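Local coordinates for protein bsobi restriction endonuclease (Geobacillus stearothermophilus, PDB 1DC1) that recognises the double-stranded DNA sequence 5'-CYCGRG-3' as a homodimer and cuts it after the first C, leaving terminal 5'-phosphates, at residues K12-L17 and E291-L296. Residues are numbered along the deposited sequence; the frame is centred on the assembly and turned at random.
Sequences KSVDDL and EIWDQL
A first torsion of 180° swings the indole of Trp-293 off helix 286-298, with CG opposite the backbone N, and toward the 12-17 loop; Val-14 holds CG1 opposite its own N (chi1 164°), which puts CG2 beside that N and over the ring. In this conformer Val-14 CG2 lies 3.7 Å from the centroid of the Trp-293 five-membered ring, 23° off the normal, which is CH-pi geometry; a second Val-14 conformer is also modelled, so this detail is less certain. The methyl sits toward the rim, and its nearest atom there is Trp-293 CG at 3.4 Å. The six-membered part of the same face runs along loop backbone, Trp-293 CZ3 lying 3.7 Å from Ser-13 C. Farther out, Trp-293 CH2 comes within 3.5 Å of Lys-12 O, which approaches obliquely. Leu-17 closes in at the ring's edge, CD2 to Trp-293 CE3 4.4 Å, a looser apolar contact. Asp-16 bridges back to the start of the loop, its OD2 accepting a hydrogen bond from Lys-12 N at 2.7 Å and a weak one from Ser-13 N. An alanine in place of Trp-293 would probably leave Val-14 CG2 and the Ser-13 backbone without their flat partner. Near the surface of the PD-(D/E)XK-clan fold, the contact joins the loop preceding helix 21-53 to helix 286-298; Leu-17 additionally packs on Ser-304 of strand 303-306, outermost in this chain's mixed sheet.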
ATOM      1  N   LYS D  12      12.737 -19.436  19.587  1.00 30.29           N
ATOM      2  CA  LYS D  12      13.962 -19.558  20.356  1.00 34.19           C
ATOM      3  C   LYS D  12      14.991 -18.516  19.918  1.00 31.31           C
ATOM      4  O   LYS D  12      15.906 -18.174  20.667  1.00 36.45           O
ATOM      5  CB  LYS D  12      14.525 -20.970  20.213  1.00 40.78           C
ATOM      6  CG  LYS D  12      13.449 -22.043  20.095  1.00 48.66           C
ATOM      7  CD  LYS D  12      12.461 -22.056  21.277  1.00 56.65           C
ATOM      8  CE  LYS D  12      11.171 -22.829  20.908  1.00 59.56           C
ATOM      9  NZ  LYS D  12      10.529 -23.498  22.077  1.00 65.36           N
ATOM     10  N   SER D  13      14.844 -17.995  18.710  1.00 29.76           N
ATOM     11  CA  SER D  13      15.790 -16.994  18.217  1.00 29.53           C
ATOM     12  C   SER D  13      15.050 -16.027  17.293  1.00 25.96           C
ATOM     13  O   SER D  13      13.954 -16.331  16.809  1.00 24.84           O
ATOM     14  CB  SER D  13      16.954 -17.667  17.462  1.00 31.24           C
ATOM     15  OG  SER D  13      16.519 -18.365  16.287  1.00 36.34           O
ATOM     16  N   VAL D  14      15.663 -14.860  17.070  1.00 27.23           N
ATOM     17  CA  VAL D  14      15.087 -13.815  16.222  1.00 22.47           C
ATOM     18  C   VAL D  14      14.715 -14.356  14.882  1.00 19.98           C
ATOM     19  O   VAL D  14      13.649 -14.041  14.358  1.00 21.58           O
ATOM     20  CB  VAL D  14      16.065 -12.670  15.918  1.00 20.00           C
ATOM     21  CG1 VAL D  14      15.582 -11.823  14.732  0.62 24.12           C
ATOM     22  CG2 VAL D  14      16.196 -11.791  17.132  0.62 27.36           C
ATOM     23  N   ASP D  15      15.577 -15.175  14.304  1.00 21.97           N
ATOM     24  CA  ASP D  15      15.226 -15.612  12.970  1.00 25.92           C
ATOM     25  C   ASP D  15      14.211 -16.774  12.902  1.00 18.54           C
ATOM     26  O   ASP D  15      13.809 -17.196  11.821  1.00 19.03           O
ATOM     27  CB  ASP D  15      16.505 -15.780  12.076  1.00 37.39           C
ATOM     28  CG  ASP D  15      16.849 -14.477  11.219  1.00 40.90           C
ATOM     29  OD1 ASP D  15      16.415 -13.338  11.560  1.00 34.75           O
ATOM     30  OD2 ASP D  15      17.554 -14.610  10.187  1.00 43.85           O
ATOM     31  N   ASP D  16      13.728 -17.226  14.058  1.00 18.38           N
ATOM     32  CA  ASP D  16      12.668 -18.202  14.063  1.00 16.39           C
ATOM     33  C   ASP D  16      11.436 -17.455  13.480  1.00 13.28           C
ATOM     34  O   ASP D  16      10.544 -18.042  12.887  1.00 15.25           O
ATOM     35  CB  ASP D  16      12.392 -18.664  15.492  1.00 21.89           C
ATOM     36  CG  ASP D  16      13.334 -19.791  15.941  1.00 29.61           C
ATOM     37  OD1 ASP D  16      14.157 -20.249  15.132  1.00 33.73           O
ATOM     38  OD2 ASP D  16      13.257 -20.234  17.101  1.00 28.60           O
ATOM     39  N   LEU D  17      11.412 -16.140  13.620  1.00 12.14           N
ATOM     40  CA  LEU D  17      10.309 -15.329  13.108  1.00 15.91           C
ATOM     41  C   LEU D  17      10.334 -15.073  11.584  1.00 13.18           C
ATOM     42  O   LEU D  17       9.324 -14.769  10.977  1.00 13.92           O
ATOM     43  CB  LEU D  17      10.360 -13.995  13.796  1.00 17.63           C
ATOM     44  CG  LEU D  17       9.444 -13.645  14.966  1.00 28.11           C
ATOM     45  CD1 LEU D  17       8.192 -14.585  15.132  1.00 23.50           C
ATOM     46  CD2 LEU D  17      10.381 -13.578  16.148  1.00 31.10           C
ATOM     47  N   GLU D 291      13.192  -6.240  15.705  1.00 12.32           N
ATOM     48  CA  GLU D 291      12.382  -5.323  16.495  1.00 11.04           C
ATOM     49  C   GLU D 291      11.261  -6.047  17.256  1.00 15.60           C
ATOM     50  O   GLU D 291      10.941  -5.685  18.405  1.00 15.40           O
ATOM     51  CB  GLU D 291      11.785  -4.257  15.582  1.00 13.70           C
ATOM     52  CG  GLU D 291      12.811  -3.256  15.157  1.00 17.49           C
ATOM     53  CD  GLU D 291      12.236  -2.262  14.209  1.00 22.66           C
ATOM     54  OE1 GLU D 291      11.176  -2.585  13.637  1.00 17.41           O
ATOM     55  OE2 GLU D 291      12.841  -1.172  14.022  1.00 19.67           O
ATOM     56  N   ILE D 292      10.635  -7.041  16.622  1.00 15.73           N
ATOM     57  CA  ILE D 292       9.563  -7.811  17.279  1.00 14.98           C
ATOM     58  C   ILE D 292      10.160  -8.551  18.474  1.00 14.46           C
ATOM     59  O   ILE D 292       9.597  -8.522  19.557  1.00 13.27           O
ATOM     60  CB  ILE D 292       8.898  -8.842  16.327  1.00 15.44           C
ATOM     61  CG1 ILE D 292       8.114  -8.092  15.246  1.00 16.03           C
ATOM     62  CG2 ILE D 292       7.966  -9.827  17.134  1.00 11.80           C
ATOM     63  CD1 ILE D 292       7.819  -8.911  14.026  1.00 13.61           C
ATOM     64  N   TRP D 293      11.307  -9.195  18.265  1.00 14.13           N
ATOM     65  CA  TRP D 293      11.996  -9.908  19.325  1.00 11.44           C
ATOM     66  C   TRP D 293      12.338  -8.961  20.482  1.00 13.63           C
ATOM     67  O   TRP D 293      12.099  -9.279  21.655  1.00 13.31           O
ATOM     68  CB  TRP D 293      13.238 -10.526  18.756  1.00 14.22           C
ATOM     69  CG  TRP D 293      14.015 -11.262  19.729  1.00 18.53           C
ATOM     70  CD1 TRP D 293      15.046 -10.794  20.471  1.00 16.34           C
ATOM     71  CD2 TRP D 293      13.856 -12.626  20.067  1.00 20.68           C
ATOM     72  NE1 TRP D 293      15.553 -11.785  21.255  1.00 22.10           N
ATOM     73  CE2 TRP D 293      14.840 -12.929  21.032  1.00 25.95           C
ATOM     74  CE3 TRP D 293      12.973 -13.633  19.650  1.00 23.79           C
ATOM     75  CZ2 TRP D 293      14.972 -14.205  21.595  1.00 29.41           C
ATOM     76  CZ3 TRP D 293      13.094 -14.894  20.201  1.00 25.81           C
ATOM     77  CH2 TRP D 293      14.088 -15.173  21.166  1.00 29.05           C
ATOM     78  N   ASP D 294      12.882  -7.794  20.179  1.00 12.87           N
ATOM     79  CA  ASP D 294      13.191  -6.837  21.230  1.00 15.25           C
ATOM     80  C   ASP D 294      11.940  -6.468  22.035  1.00 16.48           C
ATOM     81  O   ASP D 294      11.987  -6.327  23.262  1.00 13.06           O
ATOM     82  CB  ASP D 294      13.785  -5.569  20.632  1.00 17.02           C
ATOM     83  CG  ASP D 294      15.197  -5.781  20.171  1.00 21.92           C
ATOM     84  OD1 ASP D 294      15.725  -6.874  20.494  1.00 22.63           O
ATOM     85  OD2 ASP D 294      15.766  -4.881  19.498  1.00 25.97           O
ATOM     86  N   GLN D 295      10.826  -6.273  21.335  1.00 14.79           N
ATOM     87  CA  GLN D 295       9.546  -5.914  21.982  1.00 15.83           C
ATOM     88  C   GLN D 295       8.996  -7.061  22.823  1.00 15.12           C
ATOM     89  O   GLN D 295       8.366  -6.823  23.857  1.00 16.59           O
ATOM     90  CB  GLN D 295       8.510  -5.474  20.924  1.00 14.38           C
ATOM     91  CG  GLN D 295       8.857  -4.135  20.310  1.00 11.78           C
ATOM     92  CD  GLN D 295       7.715  -3.552  19.512  1.00 17.07           C
ATOM     93  OE1 GLN D 295       6.578  -3.891  19.748  1.00 20.04           O
ATOM     94  NE2 GLN D 295       8.016  -2.674  18.560  1.00 15.80           N
ATOM     95  N   LEU D 296       9.201  -8.297  22.370  1.00 12.95           N
ATOM     96  CA  LEU D 296       8.759  -9.437  23.166  1.00 16.31           C
ATOM     97  C   LEU D 296       9.639  -9.500  24.444  1.00 17.25           C
ATOM     98  O   LEU D 296       9.140  -9.723  25.533  1.00 15.23           O
ATOM     99  CB  LEU D 296       8.890 -10.758  22.392  1.00 16.40           C
ATOM    100  CG  LEU D 296       7.899 -10.991  21.230  1.00 15.54           C
ATOM    101  CD1 LEU D 296       8.426 -12.144  20.363  1.00 14.33           C
ATOM    102  CD2 LEU D 296       6.442 -11.261  21.724  1.00 13.41           C
TER